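Pancreatic lipase related protein 2 (PDB 1W52) probably hydrolyses the fatty-acid esters of galactolipids and triacylglycerols, as a calcium-binding secreted lipase of the alpha/beta-hydrolase superfamily. Local coordinates at residues A[355-360]-A[371-376]; A[402-407]-A[444-449]; A[414-419]-A[440-445]. All blocks are in the same frame, centred on the assembly; numbering follows the deposited sequence.

Contact 1: A[355-360]-A[371-376]; sequences NGYLKV and QYEIFK
In the PLAT/LH2 domain, Leu358 and Ile374 lie where the antiparallel pairing of strands 355-356 and 377-378 runs on into less regular chain. The two segments point nearly opposite ways. Ile374 N donates to Leu358 O at 3.0 Å, almost straight at the hydrogen (166°), although the donor stands above the carbonyl plane instead of on a lone pair. Further along, Lys376 CA turns its hydrogen to Gly356 O at 3.1 Å, a CA-H...O contact. The buried side of the pair is apolar. One branch of Val360, CG2, crosses Ile374 and meets its CG1 at 3.4 Å, while Leu358 CD1 comes to 3.9 Å from Phe375 CB, near the plane of the phenyl ring and at its edge. Behind this layer Ile374 rests on Leu387 and Val389 of strand 387-391, Phe375 stacks with Tyr385, and the Tyr372 hydroxyl is held by Asp390 O. The opposite flank is polar and more open. With its CG anti to the backbone N (chi1 170°) and its chain extended, Glu373 carries its carboxylate to the Tyr357 ring, OE1 lying 3.4 Å from CE1 with the two planes only 19° apart. Its other oxygen, OE2, makes a long salt bridge to Lys376 NZ at 3.7 Å. Lys376 runs alongside Tyr357 in the same direction, its CB at the ring edge, 3.9 Å from CD1. With an alanine here instead of Glu373, the Lys376 ammonium would probably lose its nearby countercharge and the Tyr357 ring would be freer to turn. One apolar flank facing a second layer and one polar flank facing outward are characteristic of neighbouring chains in a beta-sandwich, the fold of PLAT domains.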
# COMPACT_ATOMS: atom_id res chain seq x y z
N ASN A 355 26.91 -19.76 22.81
CA ASN A 355 25.94 -18.66 22.62
C ASN A 355 26.31 -17.76 21.45
O ASN A 355 27.49 -17.47 21.24
CB ASN A 355 25.78 -17.81 23.87
CG ASN A 355 25.01 -18.52 24.93
OD1 ASN A 355 23.79 -18.55 24.92
ND2 ASN A 355 25.73 -19.16 25.83
N GLY A 356 25.31 -17.30 20.69
CA GLY A 356 25.64 -16.43 19.58
C GLY A 356 24.67 -16.13 18.47
O GLY A 356 23.56 -16.65 18.39
N TYR A 357 25.16 -15.25 17.60
CA TYR A 357 24.52 -14.86 16.36
C TYR A 357 24.52 -16.07 15.42
O TYR A 357 25.42 -16.92 15.52
CB TYR A 357 25.29 -13.69 15.71
CG TYR A 357 25.11 -12.33 16.38
CD1 TYR A 357 23.97 -12.03 17.17
CD2 TYR A 357 26.06 -11.32 16.20
CE1 TYR A 357 23.80 -10.76 17.78
CE2 TYR A 357 25.90 -10.04 16.79
CZ TYR A 357 24.77 -9.76 17.58
OH TYR A 357 24.62 -8.50 18.16
N LEU A 358 23.53 -16.16 14.52
CA LEU A 358 23.42 -17.27 13.58
C LEU A 358 23.14 -16.70 12.22
O LEU A 358 22.03 -16.75 11.71
CB LEU A 358 22.34 -18.26 14.03
CG LEU A 358 22.92 -19.52 14.70
CD1 LEU A 358 21.83 -20.43 15.35
CD2 LEU A 358 23.78 -20.31 13.69
N LYS A 359 24.18 -16.14 11.64
CA LYS A 359 24.03 -15.40 10.41
C LYS A 359 23.93 -16.35 9.20
O LYS A 359 23.99 -17.58 9.37
CB LYS A 359 25.14 -14.36 10.28
CG LYS A 359 25.12 -13.40 11.46
CD LYS A 359 26.06 -12.23 11.33
CE LYS A 359 26.09 -11.46 12.65
NZ LYS A 359 27.26 -10.55 12.76
N VAL A 360 23.71 -15.74 8.02
CA VAL A 360 23.39 -16.42 6.76
C VAL A 360 23.49 -15.44 5.58
O VAL A 360 23.14 -14.28 5.70
CB VAL A 360 21.94 -16.95 6.75
CG1 VAL A 360 21.74 -17.80 5.54
CG2 VAL A 360 21.58 -17.76 8.01
N GLN A 371 23.71 -10.09 5.30
CA GLN A 371 23.84 -11.04 6.41
C GLN A 371 22.45 -11.17 7.03
O GLN A 371 21.68 -10.24 6.90
CB GLN A 371 24.91 -10.62 7.46
CG GLN A 371 26.42 -10.92 7.07
CD GLN A 371 26.93 -12.35 7.40
OE1 GLN A 371 26.77 -12.84 8.51
NE2 GLN A 371 27.57 -12.99 6.42
N TYR A 372 22.11 -12.30 7.65
CA TYR A 372 20.74 -12.51 8.11
C TYR A 372 20.68 -13.21 9.44
O TYR A 372 20.58 -14.42 9.52
CB TYR A 372 19.91 -13.32 7.08
CG TYR A 372 19.19 -12.47 6.05
CD1 TYR A 372 19.90 -11.87 5.04
CD2 TYR A 372 17.80 -12.27 6.09
CE1 TYR A 372 19.29 -11.09 4.12
CE2 TYR A 372 17.18 -11.49 5.14
CZ TYR A 372 17.96 -10.90 4.16
OH TYR A 372 17.47 -10.08 3.17
N GLU A 373 20.74 -12.45 10.51
CA GLU A 373 20.75 -13.06 11.81
C GLU A 373 19.46 -13.85 12.01
O GLU A 373 18.42 -13.26 12.27
CB GLU A 373 20.92 -12.00 12.91
CG GLU A 373 20.69 -12.58 14.32
CD GLU A 373 20.54 -11.53 15.41
OE1 GLU A 373 21.35 -10.57 15.41
OE2 GLU A 373 19.62 -11.69 16.26
N ILE A 374 19.52 -15.18 11.94
CA ILE A 374 18.32 -16.00 12.17
C ILE A 374 18.07 -16.33 13.65
O ILE A 374 16.97 -16.73 14.06
CB ILE A 374 18.40 -17.33 11.37
CG1 ILE A 374 18.90 -17.11 9.94
CG2 ILE A 374 17.05 -18.06 11.37
CD1 ILE A 374 18.09 -16.15 9.14
N PHE A 375 19.12 -16.20 14.46
CA PHE A 375 19.00 -16.51 15.89
C PHE A 375 20.15 -16.01 16.74
O PHE A 375 21.30 -16.13 16.34
CB PHE A 375 18.89 -18.01 16.09
CG PHE A 375 18.19 -18.41 17.35
CD1 PHE A 375 17.03 -17.77 17.76
CD2 PHE A 375 18.68 -19.45 18.10
CE1 PHE A 375 16.37 -18.15 18.92
CE2 PHE A 375 18.02 -19.84 19.25
CZ PHE A 375 16.86 -19.19 19.66
N LYS A 376 19.82 -15.46 17.90
CA LYS A 376 20.79 -15.27 18.97
C LYS A 376 20.26 -15.96 20.25
O LYS A 376 19.10 -15.79 20.66
CB LYS A 376 21.15 -13.78 19.18
CG LYS A 376 19.99 -12.91 19.66
CD LYS A 376 20.28 -11.38 19.71
CE LYS A 376 18.98 -10.58 20.06
NZ LYS A 376 17.73 -11.15 19.40

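Contact 2: A[402-407]-A[444-449]; sequences KFVWNK and NVEQSL
Asn444 meets Trp405 and Asn406 where two irregular chains of the PLAT beta-sandwich run past each other in nearly opposite directions. The Asn444 side chain stays close to one carbonyl along its whole length: CB lies 4.0 Å from Trp405 O, CG follows at 3.9 Å, and at the tip ND2 is 3.3 Å from that same oxygen, with the Asn406 side chain beside it. The backbone of the asparagine approaches this carbonyl too, Asn444 N giving Trp405 O a weak hydrogen bond of 3.4 Å. Trp405 itself starts away from segment 444-449, but its CG sits between its own backbone N and carbonyl carbon (chi1 71°), and this brings the indole back beside the chain at Asn444. There NE1 is bonded to Gln442 O, just before the segment, while the ring packs on Leu379 and Asp443. Further along, the backbones are joined by CA-H...O contacts of alternating direction: Val404 CA approaches Val445 O at 3.2 Å, and Glu446 CA approaches Lys402 O at an equal 3.2 Å. Above this seam the side chains of Val404 and Glu446 lie side by side, pointing the same way, with Val404 CG2 3.8 Å from Glu446 CG. The valine branch thus meets the aliphatic part of the glutamate, near the protein surface. On the inner side Phe403 is buried and packs on Leu358, so that this seam is tied to the neighbouring chain of the sandwich. Gln447, extended beyond CG, lies along the phenyl ring in the same direction. Its amide is turned 41° from the ring plane, and NE2 reaches to 3.7 Å from Phe403 CD2.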
# COMPACT_ATOMS: atom_id res chain seq x y z
N LYS A 402 25.50 -19.39 2.90
CA LYS A 402 26.87 -19.18 3.44
C LYS A 402 27.08 -19.38 4.96
O LYS A 402 28.19 -19.74 5.36
CB LYS A 402 27.43 -17.82 3.00
CG LYS A 402 28.13 -17.82 1.62
CD LYS A 402 28.95 -19.11 1.33
CE LYS A 402 28.92 -19.49 -0.16
NZ LYS A 402 29.49 -20.85 -0.45
N PHE A 403 26.07 -19.20 5.79
CA PHE A 403 26.22 -19.34 7.27
C PHE A 403 27.10 -18.20 7.90
O PHE A 403 27.05 -17.04 7.46
CB PHE A 403 26.76 -20.74 7.67
CG PHE A 403 26.36 -21.19 9.06
CD1 PHE A 403 25.03 -21.21 9.45
CD2 PHE A 403 27.29 -21.62 9.98
CE1 PHE A 403 24.64 -21.64 10.74
CE2 PHE A 403 26.89 -22.05 11.26
CZ PHE A 403 25.57 -22.05 11.63
N VAL A 404 27.84 -18.48 9.04
CA VAL A 404 28.82 -17.63 9.77
C VAL A 404 28.28 -17.60 11.18
O VAL A 404 27.11 -17.92 11.42
CB VAL A 404 28.99 -16.14 9.30
CG1 VAL A 404 29.79 -15.34 10.32
CG2 VAL A 404 29.73 -16.07 7.97
N TRP A 405 28.93 -17.40 12.17
CA TRP A 405 28.38 -17.24 13.50
C TRP A 405 29.47 -16.76 14.48
O TRP A 405 30.69 -17.01 14.30
CB TRP A 405 27.67 -18.51 13.99
CG TRP A 405 28.57 -19.63 14.30
CD1 TRP A 405 29.43 -20.25 13.43
CD2 TRP A 405 28.74 -20.26 15.57
NE1 TRP A 405 30.10 -21.26 14.09
CE2 TRP A 405 29.70 -21.29 15.40
CE3 TRP A 405 28.15 -20.08 16.84
CZ2 TRP A 405 30.10 -22.13 16.45
CZ3 TRP A 405 28.57 -20.91 17.89
CH2 TRP A 405 29.53 -21.92 17.69
N ASN A 406 29.01 -16.05 15.50
CA ASN A 406 29.86 -15.29 16.36
C ASN A 406 29.50 -15.58 17.81
O ASN A 406 28.52 -16.27 18.08
CB ASN A 406 29.71 -13.82 16.00
CG ASN A 406 30.22 -13.51 14.61
OD1 ASN A 406 29.45 -13.28 13.68
ND2 ASN A 406 31.54 -13.51 14.45
N LYS A 407 30.31 -15.04 18.73
CA LYS A 407 30.27 -15.38 20.16
C LYS A 407 29.50 -14.35 21.05
O LYS A 407 29.44 -13.17 20.74
CB LYS A 407 31.72 -15.52 20.65
CG LYS A 407 32.67 -16.31 19.72
CD LYS A 407 32.63 -17.81 20.02
CE LYS A 407 33.98 -18.50 19.81
NZ LYS A 407 34.47 -19.16 21.07
N ASN A 444 32.91 -19.29 13.20
CA ASN A 444 33.29 -18.28 12.21
C ASN A 444 33.80 -18.92 10.92
O ASN A 444 35.00 -18.90 10.63
CB ASN A 444 34.33 -17.32 12.79
CG ASN A 444 33.99 -15.89 12.55
OD1 ASN A 444 34.27 -15.33 11.50
ND2 ASN A 444 33.36 -15.28 13.52
N VAL A 445 32.89 -19.54 10.17
CA VAL A 445 33.24 -20.11 8.87
C VAL A 445 32.14 -19.77 7.84
O VAL A 445 31.06 -19.32 8.21
CB VAL A 445 33.48 -21.67 8.96
CG1 VAL A 445 34.19 -22.22 7.71
CG2 VAL A 445 34.29 -22.02 10.21
N GLU A 446 32.44 -19.94 6.56
CA GLU A 446 31.39 -19.90 5.53
C GLU A 446 31.09 -21.32 4.99
O GLU A 446 30.98 -21.55 3.77
CB GLU A 446 31.75 -18.89 4.45
CG GLU A 446 31.68 -17.47 4.98
CD GLU A 446 32.55 -16.51 4.21
OE1 GLU A 446 33.76 -16.78 4.08
OE2 GLU A 446 32.04 -15.47 3.74
N GLN A 447 30.97 -22.25 5.96
CA GLN A 447 30.46 -23.63 5.80
C GLN A 447 29.28 -23.68 4.84
O GLN A 447 28.13 -23.61 5.28
CB GLN A 447 30.05 -24.17 7.20
CG GLN A 447 28.88 -25.18 7.27
CD GLN A 447 28.33 -25.34 8.67
OE1 GLN A 447 27.24 -25.89 8.89
NE2 GLN A 447 29.07 -24.86 9.63
N SER A 448 29.54 -23.80 3.53
CA SER A 448 28.46 -23.68 2.54
C SER A 448 27.63 -24.97 2.44
O SER A 448 27.95 -25.86 1.65
CB SER A 448 29.02 -23.26 1.17
OG SER A 448 29.94 -22.19 1.31
N LEU A 449 26.56 -25.09 3.24
CA LEU A 449 25.67 -26.25 3.17
C LEU A 449 25.09 -26.34 1.74
O LEU A 449 24.95 -25.31 1.07
CB LEU A 449 24.55 -26.13 4.24
CG LEU A 449 24.68 -26.96 5.53
CD1 LEU A 449 25.60 -26.32 6.55
CD2 LEU A 449 23.35 -27.27 6.19

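Contact 3: A[414-419]-A[440-445]; sequences KPQLGA and TVQDNV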
# COMPACT_ATOMS: atom_id res chain seq x y z
N LYS A 414 34.56 -24.31 23.41
CA LYS A 414 34.76 -23.89 21.99
C LYS A 414 34.40 -25.01 21.01
O LYS A 414 35.22 -25.37 20.16
CB LYS A 414 36.17 -23.33 21.69
CG LYS A 414 36.37 -21.91 22.19
CD LYS A 414 37.83 -21.51 22.29
CE LYS A 414 38.21 -21.26 23.74
NZ LYS A 414 39.63 -20.85 23.91
N PRO A 415 33.16 -25.52 21.09
CA PRO A 415 32.81 -26.82 20.46
C PRO A 415 32.77 -26.83 18.92
O PRO A 415 32.96 -25.79 18.29
CB PRO A 415 31.42 -27.13 21.05
CG PRO A 415 31.25 -26.12 22.18
CD PRO A 415 31.98 -24.91 21.74
N GLN A 416 32.53 -28.00 18.34
CA GLN A 416 32.57 -28.15 16.89
C GLN A 416 31.14 -28.21 16.36
O GLN A 416 30.60 -29.29 16.13
CB GLN A 416 33.36 -29.40 16.50
CG GLN A 416 34.76 -29.47 17.14
CD GLN A 416 35.78 -30.20 16.27
OE1 GLN A 416 35.84 -31.43 16.29
NE2 GLN A 416 36.59 -29.45 15.53
N LEU A 417 30.54 -27.03 16.17
CA LEU A 417 29.08 -26.91 16.13
C LEU A 417 28.39 -27.21 14.76
O LEU A 417 27.65 -28.20 14.65
CB LEU A 417 28.61 -25.57 16.74
CG LEU A 417 27.48 -25.75 17.79
CD1 LEU A 417 27.95 -26.54 19.01
CD2 LEU A 417 26.87 -24.42 18.27
N GLY A 418 28.62 -26.38 13.74
CA GLY A 418 27.96 -26.54 12.44
C GLY A 418 26.43 -26.42 12.40
O GLY A 418 25.81 -25.64 13.13
N ALA A 419 25.81 -27.17 11.50
CA ALA A 419 24.37 -27.12 11.35
C ALA A 419 23.97 -28.30 10.51
O ALA A 419 24.27 -28.34 9.30
CB ALA A 419 23.93 -25.85 10.69
N THR A 440 30.88 -30.37 10.56
CA THR A 440 30.55 -29.28 11.49
C THR A 440 31.80 -28.53 11.96
O THR A 440 32.24 -28.69 13.10
CB THR A 440 29.68 -29.77 12.72
OG1 THR A 440 30.52 -30.22 13.79
CG2 THR A 440 28.76 -30.97 12.38
N VAL A 441 32.35 -27.71 11.07
CA VAL A 441 33.48 -26.86 11.41
C VAL A 441 33.02 -25.92 12.54
O VAL A 441 31.86 -25.47 12.58
CB VAL A 441 34.10 -26.05 10.19
CG1 VAL A 441 34.56 -26.97 9.03
CG2 VAL A 441 33.13 -25.01 9.68
N GLN A 442 33.95 -25.66 13.45
CA GLN A 442 33.69 -25.02 14.74
C GLN A 442 32.96 -23.69 14.57
O GLN A 442 31.73 -23.69 14.46
CB GLN A 442 35.02 -24.84 15.51
CG GLN A 442 35.76 -26.14 15.82
CD GLN A 442 37.04 -25.93 16.61
OE1 GLN A 442 37.67 -24.87 16.52
NE2 GLN A 442 37.44 -26.94 17.38
N ASP A 443 33.73 -22.60 14.53
CA ASP A 443 33.22 -21.23 14.61
C ASP A 443 33.62 -20.40 13.41
O ASP A 443 34.55 -20.75 12.70
CB ASP A 443 33.73 -20.53 15.88
CG ASP A 443 33.04 -19.20 16.11
OD1 ASP A 443 33.48 -18.19 15.53
OD2 ASP A 443 32.04 -19.08 16.83
N ASN A 444 32.91 -19.29 13.20
CA ASN A 444 33.29 -18.28 12.21
C ASN A 444 33.80 -18.92 10.92
O ASN A 444 35.00 -18.90 10.63
CB ASN A 444 34.33 -17.32 12.79
CG ASN A 444 33.99 -15.89 12.55
OD1 ASN A 444 34.27 -15.33 11.50
ND2 ASN A 444 33.36 -15.28 13.52
N VAL A 445 32.89 -19.54 10.17
CA VAL A 445 33.24 -20.11 8.87
C VAL A 445 32.14 -19.77 7.84
O VAL A 445 31.06 -19.32 8.21
CB VAL A 445 33.48 -21.67 8.96
CG1 VAL A 445 34.19 -22.22 7.71
CG2 VAL A 445 34.29 -22.02 10.21
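The amides of Gln416 and Gln442 meet with their planes 76° apart, almost perpendicular, so they do not stack. Gln442 CG comes up beside the Gln416 amide, while one face of the Gln442 amide is overlain by a carbonyl, Lys414 O lying 4.0 Å from Gln442 CD. Beneath the amides the two aliphatic stems cross obliquely and touch, with Gln416 CG 3.7 Å from Gln442 CG. Both chains are extended beyond CG, which carries the polar ends out at the surface. Closer to the backbone, Pro415 O lies 3.6 Å from Gln442 CB, so one carbonyl borders the stem and another covers the amide. The pair belongs to the outer end of the PLAT/LH2 domain, a beta-sandwich, where connecting chains without regular strand pairing pack against each other. The hydrogen bond between the segments here comes from a side chain: Thr440 OG1 donates to Gln416 O, modelled at 2.5 Å, from well above the carbonyl plane (58° out of it). The hydroxyl gets there because OG1 sits between the threonine's own N and carbonyl carbon (chi1 88°), while CG2, anti to the carbonyl carbon, also faces Leu417 O. Thr440 CB then fits against the next peptide, 3.2 Å from Leu417 O. Leu417 directs its side chain to the far side, onto Leu379. Gly418 lies close to the threonine, its CA 3.7 Å from Thr440 CB. A beta carbon on Gly418 would point toward Thr440 and would probably come too close to its CB, and the positive phi also suits a residue with no side chain.

All three contacts lie in the PLAT/LH2 domain, their centres about 30 to 43 Å from the centre of the chain and away from the lipase catalytic and calcium sites. Contact 1 closes before contact 2 opens; contacts 2 and 3 both end on the same length of chain, sharing Asn444 and Val445. Their centres step outward: those of contacts 1 and 2 are about 9 Å apart, of 2 and 3 about 8 Å apart, and of 1 and 3 about 13 Å apart, without touching. Contact 2 therefore bridges the others, through Phe403 against Leu358 and Trp405 against Gln442, joining parts of the domain distant in sequence into one continuous packing.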